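Side-chain contacts in R.Ecl18kI (Enterobacter cloacae, PDB 2GB7), which recognises the double-stranded DNA sequence 5'-CCNGG-3' as a type II restriction endonuclease, flipping nucleotides out of the helix, and cleaves before the first C: residues F[51-54]-F[55-59]; F[122-125]-F[126-130]; F[256-259]-F[260-263]; F[162-165]-F[166-170]. The protein carries 1 engineered substitution. One frame throughout, in Å; residues are numbered along the deposited sequence.

Each contact is local, made within one continuous run of residues, so none closes a long loop and none nests inside or crosses another. From the N terminus the order is 1, 2, 4, 3. Contact 1 is a turn of helix 49-77 and contact 2 a turn of helix 102-134; the two pack together through Y52 and M56 on I127 and I53 on L128, joining these helices beside the DNA. Contact 4 turns from strand 161-163 of the mixed sheet into helix 166-171. Contact 3 lies where helix 248-259 passes into a loop and returns to contact 4, where W262 lies against P164 and Q168, and L258 against M163.

Contact 1 of 4, residues F[51-54]-F[55-59]; sequences EYII and AMRKN. With nucleotides of chain B.
Y52 and M56 meet one helical turn apart: CG of M56 sits over one face of the Y52 ring, 3.4 Å from Y52 CE1 and displaced toward the rim. It makes a CH-pi contact with the ring, CG lying 27° off the normal through the centroid. The sulfur follows obliquely, M56 SD lying 4.8 Å from the centroid of Y52, a Met-aromatic contact. Methionine suits this place because its unbranched chain can fold close to a flat neighbour: chi1 (-71°) sets CG over the ring, and the bend at chi2 (-70°) brings SD to its oblique place. On the far side of the helix from this pair, the CG2 branch of I54 lies obliquely against the aliphatic part of K58, with I54 CG2 and K58 CD 4.0 Å apart.

These are i to i+4 pairs of an alpha helix, and the backbone sets their spacing. M56 N donates to Y52 O at 2.8 Å, and A55, R57 and K58 bond likewise to E51, I53 and I54. A turn further on, N59 grips A55 O twice, its amide ND2 on one side of the carbonyl plane and its backbone N on the other.

R57 leaves the helix to meet the DNA. Its guanidinium lies nearly parallel to the thymine of DT5 of chain B, whose C4 stands 3.8 Å above the guanidinium plane, over its centre. A flat cationic group is well matched to a base face, and the pairing is consistent with support of an extruded nucleotide. Behind Y52, its OH is hydrogen-bonded to I127 O of helix 102-134, while Y37 and F45 meet its ring edge-to-face.

Contact 2 of 4, residues F[122-125]-F[126-130]; sequences KEFE and SILEL. With nucleotides of chain B.
K122 curls back over its own helical turn to S126: chi1 of -176° sets CG opposite the backbone N, and bends at chi2 and chi4 carry the ammonium round to the serine. NZ of K122 then donates to S126 OG at 2.9 Å. The serine torsion of -65° turns OG beside its own backbone N, where it donates in turn to K122 O at 2.8 Å, approaching from above the carbonyl plane. S126 N bonds to the same K122 O from the opposite face, so this one carbonyl takes two donors. A short hydroxyl side chain is well suited here, since it can accept from the lysine while donating to the backbone.

Along the inner side of the helix, the methyl CD1 of L128 rests over one face of F124, 4.1 Å from the ring centroid and only 13° off the normal. This CH-pi contact is joined by A181 of strand 177-181, which both side chains touch. Leucine offers a compact branch to the flat ring. I127 uses its CG1 branch differently, laying it 3.2 Å from E123 O. On the DNA side, E125 extends until its OE2 is 3.5 Å from the sugar C5' of DC3 of chain B.

E123 is engaged elsewhere, in a salt bridge to R119. E129 OE1 stays 4.3 Å from K122 NZ, too far for a salt bridge, yet its charge would probably favour the protonated lysine. With both its donor and acceptor roles used, the S126 hydroxyl is probably fixed in rotation.

Contact 3 of 4, residues F[256-259]-F[260-263]; sequences MELS and RKWN
M256 and R260 form part of a surface contact where helix 248-259 gives way to the loop that leads to helix 269-285, about 21 Å at nearest atoms from the bound DNA. Their side chains cross at about a right angle: M256 CG lies over one face of the guanidinium, and the terminal methyl carries on until M256 CE is 3.4 Å from R260 NH1. A long, flexible methionine suits this position because it can lay a run of apolar groups against the arginine. Beside them, L258 CD2 rests obliquely on the methylenes of K261, 3.8 Å from K261 CE.

The backbone bonding changes character here, from i+4 to i+3 spacing. R260 N still donates to M256 O at 3.2 Å, but K261 N bonds to L258 O and W262 N to S259 O, each from well above the carbonyl plane. S259 adds a side-chain bond: with chi1 at 82°, OG occupies the crowded position between backbone N and carbonyl carbon and donates to M256 O at 2.7 Å, from the same face as R260 N. Serine suits this place because its short hydroxyl can reach back to that carbonyl. A water donates to S259 OG and takes a weak bond from N263 ND2.

W262 swings its indole back to the helix, so that W262 CD1 approaches L258 O at 3.2 Å, obliquely to the ring. Its NE1 is hydrogen-bonded to N175 O, and the ring packs on P164 and M163, while L258 also touches M163.

Contact 4 of 4, residues F[162-165]-F[166-170]; sequences VMPG and VVQYT
V162 meets both V166 and Y169 by apolar contact, dividing its two methyls between them. CG1 of V162 lies 3.8 Å from Y169 CB, and CG2 of V162 is 4.1 Å from V166 CG1, the pairs crossing at about a right angle. A beta-branched residue suits the end of a strand that must send methyls two ways. A second apolar patch is P164 on Q168: the ring atom P164 CG packs 3.8 Å from Q168 CB and equally near its CD. The bend at chi2 (95°) brings the glutamine obliquely across the proline ring, which follows a cis peptide bond.

Hydrogen bonding begins the helix. G165 is its N-cap residue, and Y169 N donates to G165 O at 3.0 Å. G165 has an extended backbone with phi of 176°, readily available to glycine, and with no side chain it lets Q168 OE1 come within 3.4 Å of G165 CA. In the following turn T170 OG1 donates to V166 O at 2.9 Å, on the opposite face of that carbonyl from T170 N.

The turn thus carries the chain from strand 161-163 of the mixed sheet through P164 and G165 into helix 166-171. D140 of the neighbouring strand 140-141 accepts from V166 N through OD2, Q168 NE2 bonds to Y267 OH, and helix 269-285 packs on V166, V167 and Q168, while V162 and Y169 touch L178 of strand 177-181.

Contact 1 of 4, residues F[51-54]-F[55-59]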
loop_
_atom_site.group_PDB
_atom_site.type_symbol
_atom_site.label_atom_id
_atom_site.label_comp_id
_atom_site.label_asym_id
_atom_site.label_seq_id
_atom_site.Cartn_x
_atom_site.Cartn_y
_atom_site.Cartn_z
ATOM N N GLU F 51 -15.496 20.970 -6.850
ATOM C CA GLU F 51 -15.585 21.897 -5.740
ATOM C C GLU F 51 -16.143 21.241 -4.497
ATOM O O GLU F 51 -15.629 21.468 -3.403
ATOM C CB GLU F 51 -16.447 23.097 -6.136
ATOM C CG GLU F 51 -15.805 23.973 -7.215
ATOM C CD GLU F 51 -15.949 23.392 -8.619
ATOM O OE1 GLU F 51 -16.607 22.337 -8.788
ATOM O OE2 GLU F 51 -15.424 24.007 -9.577
ATOM N N TYR F 52 -17.195 20.448 -4.674
ATOM C CA TYR F 52 -17.823 19.744 -3.582
ATOM C C TYR F 52 -16.805 18.796 -2.918
ATOM O O TYR F 52 -16.645 18.785 -1.689
ATOM C CB TYR F 52 -19.079 19.017 -4.072
ATOM C CG TYR F 52 -19.421 17.818 -3.254
ATOM C CD1 TYR F 52 -20.211 17.919 -2.099
ATOM C CD2 TYR F 52 -18.925 16.568 -3.613
ATOM C CE1 TYR F 52 -20.497 16.793 -1.333
ATOM C CE2 TYR F 52 -19.185 15.453 -2.849
ATOM C CZ TYR F 52 -19.991 15.570 -1.742
ATOM O OH TYR F 52 -20.226 14.464 -0.971
ATOM N N ILE F 53 -16.089 18.028 -3.738
ATOM C CA ILE F 53 -15.115 17.067 -3.215
ATOM C C ILE F 53 -14.024 17.744 -2.381
ATOM O O ILE F 53 -13.736 17.313 -1.263
ATOM C CB ILE F 53 -14.486 16.268 -4.371
ATOM C CG1 ILE F 53 -15.531 15.325 -4.956
ATOM C CG2 ILE F 53 -13.246 15.489 -3.893
ATOM C CD1 ILE F 53 -15.171 14.776 -6.347
ATOM N N ILE F 54 -13.455 18.826 -2.897
ATOM C CA ILE F 54 -12.386 19.540 -2.185
ATOM C C ILE F 54 -12.895 20.163 -0.881
ATOM O O ILE F 54 -12.209 20.076 0.146
ATOM C CB ILE F 54 -11.720 20.627 -3.089
ATOM C CG1 ILE F 54 -11.040 19.982 -4.306
ATOM C CG2 ILE F 54 -10.686 21.509 -2.304
ATOM C CD1 ILE F 54 -9.845 19.103 -3.950
ATOM N N ALA F 55 -14.086 20.764 -0.923
ATOM C CA ALA F 55 -14.677 21.374 0.279
ATOM C C ALA F 55 -14.961 20.293 1.312
ATOM O O ALA F 55 -14.669 20.477 2.489
ATOM C CB ALA F 55 -15.953 22.156 -0.067
ATOM N N MET F 56 -15.475 19.144 0.872
ATOM C CA MET F 56 -15.706 18.039 1.811
ATOM C C MET F 56 -14.416 17.576 2.490
ATOM O O MET F 56 -14.360 17.410 3.735
ATOM C CB MET F 56 -16.438 16.883 1.120
ATOM C CG MET F 56 -17.911 17.183 0.787
ATOM S SD MET F 56 -18.982 17.283 2.238
ATOM C CE MET F 56 -18.797 15.630 2.949
ATOM N N ARG F 57 -13.385 17.351 1.678
ATOM C CA ARG F 57 -12.075 16.907 2.161
ATOM C C ARG F 57 -11.519 17.884 3.183
ATOM O O ARG F 57 -11.151 17.485 4.280
ATOM C CB ARG F 57 -11.108 16.787 0.999
ATOM C CG ARG F 57 -11.336 15.551 0.124
ATOM C CD ARG F 57 -10.452 14.442 0.633
ATOM N NE ARG F 57 -9.028 14.769 0.478
ATOM C CZ ARG F 57 -8.019 13.933 0.718
ATOM N NH1 ARG F 57 -8.235 12.709 1.180
ATOM N NH2 ARG F 57 -6.781 14.336 0.500
ATOM N N LYS F 58 -11.503 19.169 2.836
ATOM C CA LYS F 58 -10.973 20.208 3.743
ATOM C C LYS F 58 -11.698 20.254 5.068
ATOM O O LYS F 58 -11.070 20.358 6.131
ATOM C CB LYS F 58 -11.108 21.584 3.082
ATOM C CG LYS F 58 -9.998 21.902 2.090
ATOM C CD LYS F 58 -10.297 23.163 1.300
ATOM C CE LYS F 58 -10.702 24.311 2.217
ATOM N NZ LYS F 58 -11.547 25.268 1.446
ATOM N N ASN F 59 -13.025 20.244 5.007
ATOM C CA ASN F 59 -13.826 20.302 6.215
ATOM C C ASN F 59 -13.777 19.039 7.069
ATOM O O ASN F 59 -13.674 19.124 8.308
ATOM C CB ASN F 59 -15.229 20.797 5.911
ATOM C CG ASN F 59 -15.238 22.278 5.602
ATOM O OD1 ASN F 59 -15.265 23.104 6.520
ATOM N ND2 ASN F 59 -15.157 22.637 4.315
ATOM P P DT B 5 -2.829 8.762 1.438
ATOM O OP1 DT B 5 -3.286 9.055 0.059
ATOM O OP2 DT B 5 -1.591 9.401 1.950
ATOM O "O5'" DT B 5 -4.028 9.097 2.434
ATOM C "C5'" DT B 5 -3.868 9.008 3.853
ATOM C "C4'" DT B 5 -3.183 10.250 4.373
ATOM O "O4'" DT B 5 -3.882 11.442 3.935
ATOM C "C3'" DT B 5 -3.052 10.366 5.896
ATOM O "O3'" DT B 5 -1.728 10.814 6.206
ATOM C "C2'" DT B 5 -4.040 11.472 6.246
ATOM C "C1'" DT B 5 -3.921 12.352 5.017
ATOM N N1 DT B 5 -5.001 13.327 4.764
ATOM C C2 DT B 5 -4.623 14.601 4.398
ATOM O O2 DT B 5 -3.456 14.948 4.312
ATOM N N3 DT B 5 -5.664 15.455 4.144
ATOM C C4 DT B 5 -7.014 15.172 4.227
ATOM O O4 DT B 5 -7.837 16.042 3.955
ATOM C C5 DT B 5 -7.338 13.822 4.637
ATOM C C7 DT B 5 -8.773 13.428 4.773
ATOM C C6 DT B 5 -6.326 12.978 4.880
#

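Contact 2 of 4, residues F[122-125]-F[126-130]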
loop_
_atom_site.group_PDB
_atom_site.type_symbol
_atom_site.label_atom_id
_atom_site.label_comp_id
_atom_site.label_asym_id
_atom_site.label_seq_id
_atom_site.Cartn_x
_atom_site.Cartn_y
_atom_site.Cartn_z
ATOM N N LYS F 122 -11.791 5.475 3.033
ATOM C CA LYS F 122 -13.206 5.315 3.334
ATOM C C LYS F 122 -13.963 6.666 3.212
ATOM O O LYS F 122 -15.093 6.723 2.683
ATOM C CB LYS F 122 -13.421 4.635 4.704
ATOM C CG LYS F 122 -14.938 4.369 5.013
ATOM C CD LYS F 122 -15.583 3.321 4.088
ATOM C CE LYS F 122 -17.118 3.300 4.198
ATOM N NZ LYS F 122 -17.847 4.213 3.219
ATOM N N GLU F 123 -13.325 7.727 3.666
ATOM C CA GLU F 123 -13.933 9.055 3.595
ATOM C C GLU F 123 -14.038 9.506 2.142
ATOM O O GLU F 123 -15.077 10.013 1.751
ATOM C CB GLU F 123 -13.136 10.055 4.429
ATOM C CG GLU F 123 -13.335 9.791 5.910
ATOM C CD GLU F 123 -12.630 10.807 6.793
ATOM O OE1 GLU F 123 -12.366 11.939 6.338
ATOM O OE2 GLU F 123 -12.326 10.434 7.946
ATOM N N PHE F 124 -12.991 9.311 1.329
ATOM C CA PHE F 124 -13.050 9.723 -0.106
ATOM C C PHE F 124 -14.172 8.968 -0.782
ATOM O O PHE F 124 -14.987 9.534 -1.497
ATOM C CB PHE F 124 -11.697 9.426 -0.758
ATOM C CG PHE F 124 -11.552 9.908 -2.173
ATOM C CD1 PHE F 124 -12.092 11.122 -2.607
ATOM C CD2 PHE F 124 -10.816 9.127 -3.065
ATOM C CE1 PHE F 124 -11.915 11.521 -3.932
ATOM C CE2 PHE F 124 -10.585 9.536 -4.337
ATOM C CZ PHE F 124 -11.165 10.736 -4.796
ATOM N N GLU F 125 -14.214 7.659 -0.550
ATOM C CA GLU F 125 -15.304 6.847 -1.065
ATOM C C GLU F 125 -16.697 7.344 -0.634
ATOM O O GLU F 125 -17.627 7.435 -1.494
ATOM C CB GLU F 125 -15.071 5.396 -0.624
ATOM C CG GLU F 125 -13.806 4.748 -1.212
ATOM C CD GLU F 125 -13.195 3.659 -0.314
ATOM O OE1 GLU F 125 -13.919 3.036 0.499
ATOM O OE2 GLU F 125 -11.966 3.440 -0.420
ATOM N N SER F 126 -16.832 7.718 0.647
ATOM C CA SER F 126 -18.097 8.208 1.196
ATOM C C SER F 126 -18.465 9.538 0.557
ATOM O O SER F 126 -19.626 9.808 0.258
ATOM C CB SER F 126 -17.982 8.370 2.701
ATOM O OG SER F 126 -17.788 7.108 3.302
ATOM N N ILE F 127 -17.459 10.389 0.383
ATOM C CA ILE F 127 -17.688 11.681 -0.280
ATOM C C ILE F 127 -18.221 11.459 -1.710
ATOM O O ILE F 127 -19.168 12.131 -2.175
ATOM C CB ILE F 127 -16.390 12.501 -0.310
ATOM C CG1 ILE F 127 -16.055 12.980 1.124
ATOM C CG2 ILE F 127 -16.551 13.689 -1.307
ATOM C CD1 ILE F 127 -14.649 13.547 1.229
ATOM N N LEU F 128 -17.647 10.500 -2.436
ATOM C CA LEU F 128 -18.112 10.216 -3.820
ATOM C C LEU F 128 -19.496 9.554 -3.857
ATOM O O LEU F 128 -20.294 9.794 -4.758
ATOM C CB LEU F 128 -17.076 9.331 -4.540
ATOM C CG LEU F 128 -15.705 10.001 -4.755
ATOM C CD1 LEU F 128 -14.701 8.941 -5.336
ATOM C CD2 LEU F 128 -15.892 11.213 -5.723
ATOM N N GLU F 129 -19.774 8.745 -2.832
ATOM C CA GLU F 129 -21.074 8.117 -2.689
ATOM C C GLU F 129 -22.145 9.186 -2.529
ATOM O O GLU F 129 -23.153 9.197 -3.263
ATOM C CB GLU F 129 -21.023 7.269 -1.431
ATOM C CG GLU F 129 -22.250 6.521 -1.136
ATOM C CD GLU F 129 -22.076 5.620 0.069
ATOM O OE1 GLU F 129 -20.916 5.420 0.524
ATOM O OE2 GLU F 129 -23.111 5.107 0.537
ATOM N N LEU F 130 -21.928 10.110 -1.598
ATOM C CA LEU F 130 -22.899 11.190 -1.403
ATOM C C LEU F 130 -23.020 12.111 -2.614
ATOM O O LEU F 130 -24.085 12.626 -2.867
ATOM C CB LEU F 130 -22.581 11.986 -0.129
ATOM C CG LEU F 130 -22.798 11.165 1.144
ATOM C CD1 LEU F 130 -22.254 11.909 2.351
ATOM C CD2 LEU F 130 -24.275 10.872 1.374
ATOM P P DC B 3 -9.329 -0.757 -2.221
ATOM O OP1 DC B 3 -10.362 0.016 -2.958
ATOM O OP2 DC B 3 -8.151 -1.308 -2.950
ATOM O "O5'" DC B 3 -8.843 0.157 -1.015
ATOM C "C5'" DC B 3 -9.814 0.695 -0.127
ATOM C "C4'" DC B 3 -9.151 1.610 0.871
ATOM O "O4'" DC B 3 -8.625 0.811 1.958
ATOM C "C3'" DC B 3 -7.962 2.328 0.245
ATOM O "O3'" DC B 3 -8.099 3.733 0.151
ATOM C "C2'" DC B 3 -6.766 1.960 1.098
ATOM C "C1'" DC B 3 -7.327 1.263 2.323
ATOM N N1 DC B 3 -6.497 0.083 2.606
ATOM C C2 DC B 3 -5.792 0.014 3.810
ATOM O O2 DC B 3 -5.914 0.933 4.630
ATOM N N3 DC B 3 -4.989 -1.051 4.046
ATOM C C4 DC B 3 -4.875 -2.015 3.131
ATOM N N4 DC B 3 -4.067 -3.049 3.398
ATOM C C5 DC B 3 -5.586 -1.971 1.899
ATOM C C6 DC B 3 -6.386 -0.920 1.684
#

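Contact 3 of 4, residues F[256-259]-F[260-263]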
loop_
_atom_site.group_PDB
_atom_site.type_symbol
_atom_site.label_atom_id
_atom_site.label_comp_id
_atom_site.label_asym_id
_atom_site.label_seq_id
_atom_site.Cartn_x
_atom_site.Cartn_y
_atom_site.Cartn_z
ATOM N N MET F 256 -24.808 10.781 -15.647
ATOM C CA MET F 256 -26.150 11.316 -15.753
ATOM C C MET F 256 -26.748 10.856 -17.067
ATOM O O MET F 256 -27.903 10.413 -17.107
ATOM C CB MET F 256 -26.117 12.835 -15.690
ATOM C CG MET F 256 -27.497 13.459 -15.659
ATOM S SD MET F 256 -28.529 12.923 -14.280
ATOM C CE MET F 256 -30.147 13.471 -14.852
ATOM N N GLU F 257 -25.945 10.890 -18.126
ATOM C CA GLU F 257 -26.457 10.460 -19.441
ATOM C C GLU F 257 -26.828 8.989 -19.434
ATOM O O GLU F 257 -27.875 8.632 -19.980
ATOM C CB GLU F 257 -25.467 10.752 -20.565
ATOM C CG GLU F 257 -25.238 12.223 -20.775
ATOM C CD GLU F 257 -23.992 12.534 -21.597
ATOM O OE1 GLU F 257 -23.137 11.629 -21.804
ATOM O OE2 GLU F 257 -23.871 13.700 -22.025
ATOM N N LEU F 258 -25.995 8.146 -18.812
ATOM C CA LEU F 258 -26.296 6.705 -18.742
ATOM C C LEU F 258 -27.480 6.441 -17.830
ATOM O O LEU F 258 -28.305 5.587 -18.126
ATOM C CB LEU F 258 -25.091 5.885 -18.261
ATOM C CG LEU F 258 -23.948 5.713 -19.251
ATOM C CD1 LEU F 258 -22.709 5.177 -18.541
ATOM C CD2 LEU F 258 -24.325 4.818 -20.442
ATOM N N SER F 259 -27.581 7.197 -16.739
ATOM C CA SER F 259 -28.668 7.037 -15.780
ATOM C C SER F 259 -30.050 7.246 -16.403
ATOM O O SER F 259 -31.013 6.578 -16.022
ATOM C CB SER F 259 -28.477 7.984 -14.594
ATOM O OG SER F 259 -28.940 9.283 -14.907
ATOM N N ARG F 260 -30.138 8.159 -17.368
ATOM C CA ARG F 260 -31.415 8.411 -18.054
ATOM C C ARG F 260 -31.945 7.180 -18.774
ATOM O O ARG F 260 -33.153 7.070 -18.999
ATOM C CB ARG F 260 -31.305 9.556 -19.056
ATOM C CG ARG F 260 -30.930 10.884 -18.461
ATOM C CD ARG F 260 -31.040 11.935 -19.547
ATOM N NE ARG F 260 -29.794 12.673 -19.706
ATOM C CZ ARG F 260 -29.474 13.782 -19.040
ATOM N NH1 ARG F 260 -30.307 14.308 -18.145
ATOM N NH2 ARG F 260 -28.308 14.365 -19.279
ATOM N N LYS F 261 -31.048 6.277 -19.156
ATOM C CA LYS F 261 -31.436 5.032 -19.810
ATOM C C LYS F 261 -32.124 4.060 -18.838
ATOM O O LYS F 261 -32.771 3.090 -19.250
ATOM C CB LYS F 261 -30.231 4.385 -20.487
ATOM C CG LYS F 261 -29.505 5.295 -21.458
ATOM C CD LYS F 261 -28.234 4.628 -21.924
ATOM C CE LYS F 261 -27.332 5.588 -22.686
ATOM N NZ LYS F 261 -27.857 5.908 -24.032
ATOM N N TRP F 262 -32.024 4.353 -17.553
ATOM C CA TRP F 262 -32.584 3.508 -16.518
ATOM C C TRP F 262 -33.849 4.105 -15.911
ATOM O O TRP F 262 -34.465 3.502 -15.025
ATOM C CB TRP F 262 -31.530 3.295 -15.440
ATOM C CG TRP F 262 -30.379 2.530 -15.975
ATOM C CD1 TRP F 262 -29.185 3.029 -16.399
ATOM C CD2 TRP F 262 -30.332 1.121 -16.193
ATOM N NE1 TRP F 262 -28.373 1.996 -16.854
ATOM C CE2 TRP F 262 -29.051 0.818 -16.724
ATOM C CE3 TRP F 262 -31.238 0.078 -15.961
ATOM C CZ2 TRP F 262 -28.657 -0.490 -17.044
ATOM C CZ3 TRP F 262 -30.857 -1.218 -16.278
ATOM C CH2 TRP F 262 -29.574 -1.493 -16.820
ATOM N N ASN F 263 -34.233 5.282 -16.401
ATOM C CA ASN F 263 -35.352 6.038 -15.845
ATOM C C ASN F 263 -36.679 5.303 -15.796
ATOM O O ASN F 263 -37.217 5.065 -14.705
ATOM C CB ASN F 263 -35.523 7.360 -16.578
ATOM C CG ASN F 263 -35.117 8.528 -15.736
ATOM O OD1 ASN F 263 -35.681 8.758 -14.662
ATOM N ND2 ASN F 263 -34.134 9.290 -16.213
HETATM O O HOH W 1 -31.937 9.995 -14.828
#

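Contact 4 of 4, residues F[162-165]-F[166-170]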
loop_
_atom_site.group_PDB
_atom_site.type_symbol
_atom_site.label_atom_id
_atom_site.label_comp_id
_atom_site.label_asym_id
_atom_site.label_seq_id
_atom_site.Cartn_x
_atom_site.Cartn_y
_atom_site.Cartn_z
ATOM N N VAL F 162 -21.642 1.193 -8.257
ATOM C CA VAL F 162 -22.135 0.522 -9.442
ATOM C C VAL F 162 -23.444 1.200 -9.862
ATOM O O VAL F 162 -24.419 1.184 -9.113
ATOM C CB VAL F 162 -22.455 -0.940 -9.145
ATOM C CG1 VAL F 162 -22.973 -1.649 -10.406
ATOM C CG2 VAL F 162 -21.224 -1.693 -8.535
ATOM N N MET F 163 -23.456 1.785 -11.047
ATOM C CA MET F 163 -24.632 2.498 -11.561
ATOM C C MET F 163 -25.218 1.612 -12.661
ATOM O O MET F 163 -24.526 1.311 -13.639
ATOM C CB MET F 163 -24.163 3.834 -12.152
ATOM C CG MET F 163 -25.210 4.894 -12.436
ATOM S SD MET F 163 -26.444 4.391 -13.671
ATOM C CE MET F 163 -25.434 4.245 -15.130
ATOM N N PRO F 164 -26.518 1.268 -12.572
ATOM C CA PRO F 164 -27.508 1.660 -11.560
ATOM C C PRO F 164 -27.603 0.746 -10.366
ATOM O O PRO F 164 -28.257 1.082 -9.359
ATOM C CB PRO F 164 -28.815 1.638 -12.360
ATOM C CG PRO F 164 -28.623 0.396 -13.272
ATOM C CD PRO F 164 -27.134 0.486 -13.666
ATOM N N GLY F 165 -27.000 -0.430 -10.442
ATOM C CA GLY F 165 -27.101 -1.322 -9.319
ATOM C C GLY F 165 -26.435 -2.619 -9.668
ATOM O O GLY F 165 -26.221 -2.907 -10.854
ATOM N N VAL F 166 -26.118 -3.400 -8.635
ATOM C CA VAL F 166 -25.509 -4.728 -8.848
ATOM C C VAL F 166 -26.420 -5.727 -9.584
ATOM O O VAL F 166 -25.935 -6.505 -10.387
ATOM C CB VAL F 166 -24.953 -5.356 -7.536
ATOM C CG1 VAL F 166 -23.826 -4.484 -7.001
ATOM C CG2 VAL F 166 -26.043 -5.515 -6.479
ATOM N N VAL F 167 -27.727 -5.702 -9.322
ATOM C CA VAL F 167 -28.638 -6.656 -9.985
ATOM C C VAL F 167 -28.642 -6.429 -11.491
ATOM O O VAL F 167 -28.503 -7.375 -12.284
ATOM C CB VAL F 167 -30.055 -6.590 -9.392
ATOM C CG1 VAL F 167 -31.072 -7.424 -10.212
ATOM C CG2 VAL F 167 -30.040 -7.081 -7.971
ATOM N N GLN F 168 -28.794 -5.162 -11.872
ATOM C CA GLN F 168 -28.787 -4.803 -13.279
ATOM C C GLN F 168 -27.442 -5.103 -13.889
ATOM O O GLN F 168 -27.388 -5.623 -14.993
ATOM C CB GLN F 168 -29.067 -3.326 -13.464
ATOM C CG GLN F 168 -30.486 -2.932 -13.056
ATOM C CD GLN F 168 -30.536 -2.422 -11.610
ATOM O OE1 GLN F 168 -29.784 -2.872 -10.731
ATOM N NE2 GLN F 168 -31.428 -1.467 -11.366
ATOM N N TYR F 169 -26.364 -4.744 -13.191
ATOM C CA TYR F 169 -25.016 -5.007 -13.700
ATOM C C TYR F 169 -24.809 -6.500 -14.011
ATOM O O TYR F 169 -24.310 -6.861 -15.080
ATOM C CB TYR F 169 -23.934 -4.488 -12.724
ATOM C CG TYR F 169 -22.562 -4.667 -13.324
ATOM C CD1 TYR F 169 -22.002 -3.682 -14.120
ATOM C CD2 TYR F 169 -21.854 -5.869 -13.160
ATOM C CE1 TYR F 169 -20.764 -3.853 -14.722
ATOM C CE2 TYR F 169 -20.608 -6.038 -13.743
ATOM C CZ TYR F 169 -20.088 -5.028 -14.540
ATOM O OH TYR F 169 -18.861 -5.191 -15.134
ATOM N N THR F 170 -25.259 -7.348 -13.100
ATOM C CA THR F 170 -25.086 -8.797 -13.205
ATOM C C THR F 170 -25.861 -9.344 -14.388
ATOM O O THR F 170 -25.404 -10.253 -15.083
ATOM C CB THR F 170 -25.516 -9.452 -11.911
ATOM O OG1 THR F 170 -24.620 -9.013 -10.884
ATOM C CG2 THR F 170 -25.502 -10.996 -11.972
#